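Local coordinates for hypothetical protein (Parabacteroides merdae, PDB 4OO3) that is probably an NAD(P)-dependent oxidoreductase, pairing a nucleotide-binding Rossmann domain with a C-terminal sheet domain, though its substrate is not known, at residues A[214-219]-A[431-436]; A[221-226]-A[301-306]; A[249-254]-A[287-292]. One frame throughout, in Å; residues are numbered along the deposited sequence.

Contact 1. Residues A[214-219]-A[431-436]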
# COMPACT_ATOMS: atom_id res chain seq x y z
N GLU A 214 -3.21 6.67 -12.00
CA GLU A 214 -4.13 7.69 -11.49
C GLU A 214 -4.29 7.55 -9.99
O GLU A 214 -4.03 6.49 -9.43
CB GLU A 214 -5.49 7.58 -12.18
CG GLU A 214 -5.46 7.89 -13.67
CD GLU A 214 -6.58 8.82 -14.13
OE1 GLU A 214 -7.45 9.21 -13.31
OE2 GLU A 214 -6.59 9.16 -15.34
N GLY A 215 -4.75 8.61 -9.34
CA GLY A 215 -5.01 8.55 -7.89
C GLY A 215 -5.93 7.40 -7.50
O GLY A 215 -5.73 6.74 -6.48
N ILE A 216 -6.92 7.14 -8.35
CA ILE A 216 -7.94 6.13 -8.09
C ILE A 216 -7.41 4.68 -8.14
O ILE A 216 -8.09 3.77 -7.69
CB ILE A 216 -9.15 6.34 -9.04
CG1 ILE A 216 -10.38 5.56 -8.58
CG2 ILE A 216 -8.80 5.95 -10.48
CD1 ILE A 216 -11.61 5.86 -9.39
N VAL A 217 -6.19 4.46 -8.65
CA VAL A 217 -5.62 3.10 -8.74
C VAL A 217 -4.37 2.91 -7.88
O VAL A 217 -3.83 1.81 -7.81
CB VAL A 217 -5.30 2.70 -10.20
CG1 VAL A 217 -6.49 2.99 -11.11
CG2 VAL A 217 -4.04 3.38 -10.73
N ASP A 218 -3.92 3.98 -7.23
CA ASP A 218 -2.63 4.00 -6.55
C ASP A 218 -2.80 3.74 -5.04
O ASP A 218 -2.79 2.60 -4.61
CB ASP A 218 -1.93 5.33 -6.87
CG ASP A 218 -0.55 5.45 -6.26
OD1 ASP A 218 -0.02 4.41 -5.80
OD2 ASP A 218 0.02 6.58 -6.27
N VAL A 219 -3.01 4.78 -4.25
CA VAL A 219 -3.16 4.61 -2.80
C VAL A 219 -4.42 3.81 -2.46
O VAL A 219 -4.46 3.16 -1.42
CB VAL A 219 -3.16 5.98 -2.07
CG1 VAL A 219 -3.68 5.90 -0.63
CG2 VAL A 219 -1.75 6.56 -2.07
N THR A 431 -8.80 -1.06 -11.00
CA THR A 431 -8.75 -0.80 -12.44
C THR A 431 -10.14 -0.67 -13.07
O THR A 431 -10.33 0.13 -13.99
CB THR A 431 -7.93 -1.88 -13.18
OG1 THR A 431 -8.48 -3.18 -12.91
CG2 THR A 431 -6.48 -1.83 -12.74
N SER A 432 -11.12 -1.42 -12.57
CA SER A 432 -12.51 -1.29 -13.01
C SER A 432 -13.09 0.08 -12.67
O SER A 432 -13.88 0.63 -13.44
CB SER A 432 -13.39 -2.38 -12.39
OG SER A 432 -13.03 -3.66 -12.88
N ALA A 433 -12.71 0.61 -11.51
CA ALA A 433 -13.17 1.92 -11.08
C ALA A 433 -12.61 3.02 -11.98
O ALA A 433 -13.31 3.99 -12.29
CB ALA A 433 -12.77 2.17 -9.63
N LEU A 434 -11.36 2.86 -12.42
CA LEU A 434 -10.78 3.83 -13.35
C LEU A 434 -11.62 3.94 -14.61
O LEU A 434 -11.89 5.04 -15.08
CB LEU A 434 -9.34 3.45 -13.71
CG LEU A 434 -8.62 4.38 -14.69
CD1 LEU A 434 -8.51 5.79 -14.12
CD2 LEU A 434 -7.25 3.82 -15.04
N ASP A 435 -12.01 2.80 -15.16
CA ASP A 435 -12.86 2.76 -16.37
C ASP A 435 -14.23 3.39 -16.15
O ASP A 435 -14.70 4.17 -16.97
CB ASP A 435 -13.02 1.31 -16.85
CG ASP A 435 -11.74 0.75 -17.46
OD1 ASP A 435 -10.82 1.54 -17.77
OD2 ASP A 435 -11.65 -0.48 -17.63
N MSE A 436 -14.88 3.05 -15.03
CA MSE A 436 -16.17 3.63 -14.67
C MSE A 436 -16.03 5.12 -14.50
O MSE A 436 -16.83 5.89 -15.04
CB MSE A 436 -16.66 2.99 -13.37
CG MSE A 436 -17.89 3.70 -12.80
SE MSE A 436 -18.74 2.55 -11.45
CE MSE A 436 -19.57 1.29 -12.71
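Leu434 reaches from helix 419-439 into a shallow cup formed by Glu214, Ile216 and Val217, all three of which direct their CB atoms toward the helix. Its CG stands anti to the backbone N (chi1 179°), which carries the branched end off the helix and into the loop. There Leu434 CD1 lies 3.6 Å from Glu214 CD, the two side chains crossing at about a right angle, and 3.7 Å from Ile216 CG2. Val217 crosses Leu434 obliquely nearer the leucine's base, its CG1 3.9 Å from Leu434 CB. Ile216 also extends its long branch past the leucine, so that CD1 rests 3.9 Å from Ala433 CB, a methyl small enough for so close an approach. Glu214 offers Leu434 CD1 its aliphatic chain and the flat face of its carboxylate, while OE1 forms a salt bridge with Arg250, a pairing that probably keeps the buried acid ionised. No hydrogen bond joins the two segments, so the contact rests on van der Waals packing, chiefly of branched aliphatic side chains. Ile290 of strand 282-294 touches both Ile216 and Ala433. The arrangement is a helix-to-loop hydrophobic contact in an alpha+beta domain built round a mixed sheet.

Contact 2. Residues A[221-226]-A[301-306]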
# COMPACT_ATOMS: atom_id res chain seq x y z
N THR A 221 -5.28 1.12 -3.64
CA THR A 221 -4.81 -0.26 -3.48
C THR A 221 -4.77 -0.62 -1.99
O THR A 221 -5.38 -1.60 -1.59
CB THR A 221 -3.43 -0.42 -4.15
OG1 THR A 221 -3.57 -0.20 -5.55
CG2 THR A 221 -2.84 -1.80 -3.93
N HIS A 222 -4.08 0.19 -1.19
CA HIS A 222 -4.04 -0.02 0.26
C HIS A 222 -5.43 -0.09 0.88
O HIS A 222 -5.69 -0.94 1.74
CB HIS A 222 -3.28 1.11 0.96
CG HIS A 222 -1.83 1.17 0.65
ND1 HIS A 222 -1.00 0.07 0.72
CD2 HIS A 222 -1.04 2.21 0.29
CE1 HIS A 222 0.23 0.43 0.40
NE2 HIS A 222 0.24 1.73 0.14
N LEU A 223 -6.32 0.82 0.48
CA LEU A 223 -7.63 0.93 1.14
C LEU A 223 -8.51 -0.25 0.77
O LEU A 223 -9.15 -0.84 1.63
CB LEU A 223 -8.31 2.27 0.81
CG LEU A 223 -7.53 3.53 1.19
CD1 LEU A 223 -8.35 4.77 0.88
CD2 LEU A 223 -7.10 3.51 2.65
N VAL A 224 -8.50 -0.61 -0.51
CA VAL A 224 -9.25 -1.77 -0.99
C VAL A 224 -8.76 -3.04 -0.31
O VAL A 224 -9.58 -3.89 0.09
CB VAL A 224 -9.16 -1.88 -2.53
CG1 VAL A 224 -9.59 -3.26 -3.02
CG2 VAL A 224 -10.02 -0.81 -3.18
N ASP A 225 -7.44 -3.17 -0.17
CA ASP A 225 -6.84 -4.29 0.54
C ASP A 225 -7.27 -4.33 1.99
O ASP A 225 -7.55 -5.39 2.52
CB ASP A 225 -5.31 -4.23 0.49
CG ASP A 225 -4.65 -5.44 1.15
OD1 ASP A 225 -4.81 -6.56 0.62
OD2 ASP A 225 -3.98 -5.28 2.20
N LEU A 226 -7.34 -3.17 2.64
CA LEU A 226 -7.77 -3.13 4.03
C LEU A 226 -9.22 -3.60 4.19
O LEU A 226 -9.50 -4.34 5.13
CB LEU A 226 -7.60 -1.74 4.65
CG LEU A 226 -6.19 -1.35 5.07
CD1 LEU A 226 -6.26 -0.07 5.89
CD2 LEU A 226 -5.49 -2.45 5.86
N VAL A 301 -14.15 3.83 -0.75
CA VAL A 301 -12.79 4.27 -0.50
C VAL A 301 -12.49 5.54 -1.28
O VAL A 301 -13.00 5.74 -2.38
CB VAL A 301 -11.74 3.20 -0.84
CG1 VAL A 301 -12.02 1.92 -0.06
CG2 VAL A 301 -11.69 2.92 -2.33
N SER A 302 -11.65 6.39 -0.69
CA SER A 302 -11.38 7.70 -1.26
C SER A 302 -9.95 8.16 -0.94
O SER A 302 -9.43 7.94 0.16
CB SER A 302 -12.40 8.70 -0.71
OG SER A 302 -12.08 10.01 -1.11
N VAL A 303 -9.33 8.83 -1.91
CA VAL A 303 -7.97 9.33 -1.77
C VAL A 303 -7.87 10.72 -2.38
O VAL A 303 -8.24 10.93 -3.53
CB VAL A 303 -6.93 8.42 -2.45
CG1 VAL A 303 -5.53 9.02 -2.31
CG2 VAL A 303 -6.95 7.02 -1.85
N ILE A 304 -7.36 11.67 -1.60
CA ILE A 304 -7.05 13.01 -2.07
C ILE A 304 -5.56 13.28 -1.88
O ILE A 304 -4.99 12.97 -0.83
CB ILE A 304 -7.89 14.07 -1.33
CG1 ILE A 304 -9.37 13.92 -1.71
CG2 ILE A 304 -7.38 15.48 -1.66
CD1 ILE A 304 -10.32 14.85 -0.99
N TRP A 305 -4.93 13.84 -2.91
CA TRP A 305 -3.56 14.31 -2.84
C TRP A 305 -3.54 15.82 -2.99
O TRP A 305 -3.77 16.36 -4.08
CB TRP A 305 -2.72 13.65 -3.94
CG TRP A 305 -2.25 12.26 -3.60
CD1 TRP A 305 -2.90 11.09 -3.85
CD2 TRP A 305 -1.03 11.91 -2.94
NE1 TRP A 305 -2.17 10.02 -3.39
CE2 TRP A 305 -1.01 10.50 -2.82
CE3 TRP A 305 0.04 12.64 -2.43
CZ2 TRP A 305 0.04 9.82 -2.22
CZ3 TRP A 305 1.09 11.96 -1.83
CH2 TRP A 305 1.08 10.57 -1.73
N ASN A 306 -3.28 16.52 -1.90
CA ASN A 306 -3.05 17.94 -1.96
C ASN A 306 -1.55 18.20 -2.08
O ASN A 306 -0.74 17.27 -1.94
CB ASN A 306 -3.66 18.65 -0.75
CG ASN A 306 -5.18 18.64 -0.79
OD1 ASN A 306 -5.79 18.82 -1.85
ND2 ASN A 306 -5.80 18.44 0.36
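Leu223 turns its CG anti to the carbonyl carbon (chi1 -58°) and continues with an extended second torsion (chi2 -177°), which sends CD1 out from the helix to the strand. Val303 meets it with CG2, the methyl anti to its own carbonyl carbon; Leu223 CD1 and Val303 CG2 lie 3.8 Å apart on side chains that cross at an angle. Leu223 CD1 also sits 3.4 Å from Ser302 O, a plain van der Waals approach to the strand backbone. Nearer its base, Leu223 rests CB on Val301 CG1 at 3.8 Å. Val301 CG2 faces Val224 CG2 more loosely at 4.2 Å, these side chains crossing at about a right angle. Valine suits the strand positions because its two methyls form a broad, short surface, whereas leucine has the length to span from the helix; the axes of segments 221-226 and 301-306 are 8.4 Å apart at their closest and run nearly antiparallel, at 158°. Val301 and Val303 point to this side, while Ser302 turns away from the helix. Helix 220-231 thus lies against one face of the mixed sheet, with Leu223 also touching Ser187 of strand 183-190, Val224 touching Tyr292 of strand 282-294, and helix 419-439 meeting Thr221 and Val224 through Lys426.

Contact 3. Residues A[249-254]-A[287-292]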
# COMPACT_ATOMS: atom_id res chain seq x y z
N ASN A 249 -15.32 8.15 -9.14
CA ASN A 249 -14.98 9.48 -9.61
C ASN A 249 -13.48 9.70 -9.59
O ASN A 249 -12.75 9.07 -8.81
CB ASN A 249 -15.67 10.54 -8.76
CG ASN A 249 -17.18 10.45 -8.82
OD1 ASN A 249 -17.79 10.92 -9.78
ND2 ASN A 249 -17.77 9.82 -7.83
N ARG A 250 -13.02 10.58 -10.48
CA ARG A 250 -11.63 10.99 -10.55
C ARG A 250 -11.59 12.49 -10.77
O ARG A 250 -12.42 13.04 -11.49
CB ARG A 250 -10.92 10.26 -11.69
CG ARG A 250 -11.58 10.40 -13.05
CD ARG A 250 -10.95 9.46 -14.07
NE ARG A 250 -9.70 9.99 -14.61
CZ ARG A 250 -9.62 10.83 -15.64
NH1 ARG A 250 -10.71 11.27 -16.25
NH2 ARG A 250 -8.44 11.25 -16.06
N TRP A 251 -10.65 13.16 -10.12
CA TRP A 251 -10.53 14.60 -10.28
C TRP A 251 -9.09 15.04 -10.04
O TRP A 251 -8.24 14.24 -9.64
CB TRP A 251 -11.52 15.35 -9.38
CG TRP A 251 -11.32 15.20 -7.89
CD1 TRP A 251 -10.67 16.07 -7.05
CD2 TRP A 251 -11.80 14.14 -7.07
NE1 TRP A 251 -10.71 15.60 -5.76
CE2 TRP A 251 -11.40 14.41 -5.75
CE3 TRP A 251 -12.54 12.97 -7.32
CZ2 TRP A 251 -11.71 13.56 -4.68
CZ3 TRP A 251 -12.84 12.13 -6.26
CH2 TRP A 251 -12.42 12.43 -4.96
N THR A 252 -8.84 16.32 -10.30
CA THR A 252 -7.47 16.81 -10.40
C THR A 252 -7.03 17.64 -9.20
O THR A 252 -7.85 18.16 -8.44
CB THR A 252 -7.29 17.66 -11.66
OG1 THR A 252 -8.17 18.79 -11.63
CG2 THR A 252 -7.55 16.83 -12.91
N THR A 253 -5.72 17.73 -9.04
CA THR A 253 -5.09 18.69 -8.15
C THR A 253 -4.25 19.60 -9.03
O THR A 253 -3.45 19.13 -9.84
CB THR A 253 -4.22 17.99 -7.09
OG1 THR A 253 -5.03 17.13 -6.28
CG2 THR A 253 -3.52 19.00 -6.19
N SER A 254 -4.45 20.91 -8.90
CA SER A 254 -3.70 21.89 -9.68
C SER A 254 -2.33 22.08 -9.07
O SER A 254 -2.20 22.17 -7.86
CB SER A 254 -4.43 23.23 -9.73
OG SER A 254 -5.60 23.12 -10.51
N ASN A 287 -6.53 12.20 -7.64
CA ASN A 287 -7.61 12.05 -6.68
C ASN A 287 -8.66 11.12 -7.24
O ASN A 287 -8.89 11.10 -8.45
CB ASN A 287 -8.25 13.39 -6.37
CG ASN A 287 -7.24 14.46 -6.03
OD1 ASN A 287 -6.70 14.49 -4.93
ND2 ASN A 287 -6.98 15.35 -6.97
N GLY A 288 -9.29 10.33 -6.38
CA GLY A 288 -10.41 9.51 -6.81
C GLY A 288 -11.11 8.82 -5.66
O GLY A 288 -10.59 8.78 -4.55
N ASP A 289 -12.30 8.30 -5.92
CA ASP A 289 -12.99 7.47 -4.95
C ASP A 289 -13.76 6.35 -5.63
O ASP A 289 -14.00 6.38 -6.83
CB ASP A 289 -13.89 8.29 -4.01
CG ASP A 289 -14.97 9.07 -4.74
OD1 ASP A 289 -15.32 8.74 -5.89
OD2 ASP A 289 -15.51 10.01 -4.13
N ILE A 290 -14.11 5.33 -4.85
CA ILE A 290 -14.79 4.15 -5.36
C ILE A 290 -15.87 3.73 -4.38
O ILE A 290 -15.60 3.64 -3.17
CB ILE A 290 -13.84 2.94 -5.55
CG1 ILE A 290 -12.48 3.39 -6.09
CG2 ILE A 290 -14.49 1.88 -6.44
CD1 ILE A 290 -11.46 2.28 -6.25
N VAL A 291 -17.07 3.50 -4.89
CA VAL A 291 -18.10 2.78 -4.15
C VAL A 291 -18.31 1.45 -4.86
O VAL A 291 -18.49 1.40 -6.07
CB VAL A 291 -19.43 3.56 -4.07
CG1 VAL A 291 -20.48 2.74 -3.33
CG2 VAL A 291 -19.22 4.87 -3.36
N TYR A 292 -18.24 0.37 -4.09
CA TYR A 292 -18.41 -0.96 -4.63
C TYR A 292 -19.00 -1.89 -3.59
O TYR A 292 -18.92 -1.64 -2.38
CB TYR A 292 -17.06 -1.51 -5.10
CG TYR A 292 -16.01 -1.65 -4.02
CD1 TYR A 292 -15.26 -0.56 -3.60
CD2 TYR A 292 -15.73 -2.89 -3.44
CE1 TYR A 292 -14.29 -0.69 -2.61
CE2 TYR A 292 -14.76 -3.03 -2.46
CZ TYR A 292 -14.04 -1.92 -2.05
OH TYR A 292 -13.07 -2.04 -1.07
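Strands 249-254 and 287-292 pair antiparallel, with Asn249-Asp289 and Trp251-Asn287 as hydrogen-bonded pairs flanking the non-hydrogen-bonded pair Arg250-Gly288, whose CA atoms are only 4.2 Å apart. Asn249 and Asp289 exchange both backbone bonds, whereas at the other end Trp251 N bonds to Asn287 O from above the carbonyl plane and the return bond is weak. Trp251 folds its indole back across the neighbouring strand. With CG held between the backbone N and the carbonyl carbon (chi1 65°), the ring lies over Asn287, whose CB makes a CH-pi contact 3.4 Å from the centroid of the five-membered ring, nearly along its normal. Farther along the indole, Trp251 CZ3 lies 3.6 Å from Gly288 CA, on the backbone; glycine suits this close pair because Asn249 O crowds the other face, where a CB would stand. This is a cross-strand pairing in the mixed sheet of the C-terminal domain, where strand 243-255 is an outermost strand of the sheet within this chain and 282-294 its inner neighbour. The Asn287 amide lies nearly parallel to the indole, 14° apart in plane, and its ND2 donates twice: 2.7 Å to Thr253 OG1, almost straight at 168° and within the amide plane, and 3.2 Å to Trp251 O, reached from above the carbonyl plane. Asparagine suits this place because its other end, OD1, accepts from Trp305 N of the next strand. Asn249 and Asp289 lie side by side, linked by a weak bond of 3.3 Å from Asn249 ND2 to Asp289 OD1, while Asn249 OD1 is bonded to Lys440. Arg250 leads away on the opposite face, where its NE forms a salt bridge with Glu214 and Tyr285 adds a cation-pi contact.

All three contacts lie in the C-terminal domain, their centres 8 to 10 Å apart, and they are nested along the chain: contact 3 within the loop closed by contact 2, and contact 2 within that closed by contact 1. Contacts 2 and 3 share the mixed sheet, since strands 282-294 and 297-306 are neighbours there; Val301 O lies 2.7 Å from Ile290 N, a probable hydrogen bond. Contact 1 joins contact 3 through the salt bridge of Glu214 with Arg250 and meets contact 2 where Val219 packs on Val303 and Trp305. Helices 220-231 and 419-439 are thereby fitted to the sheet, bringing chain-distant pieces into one domain.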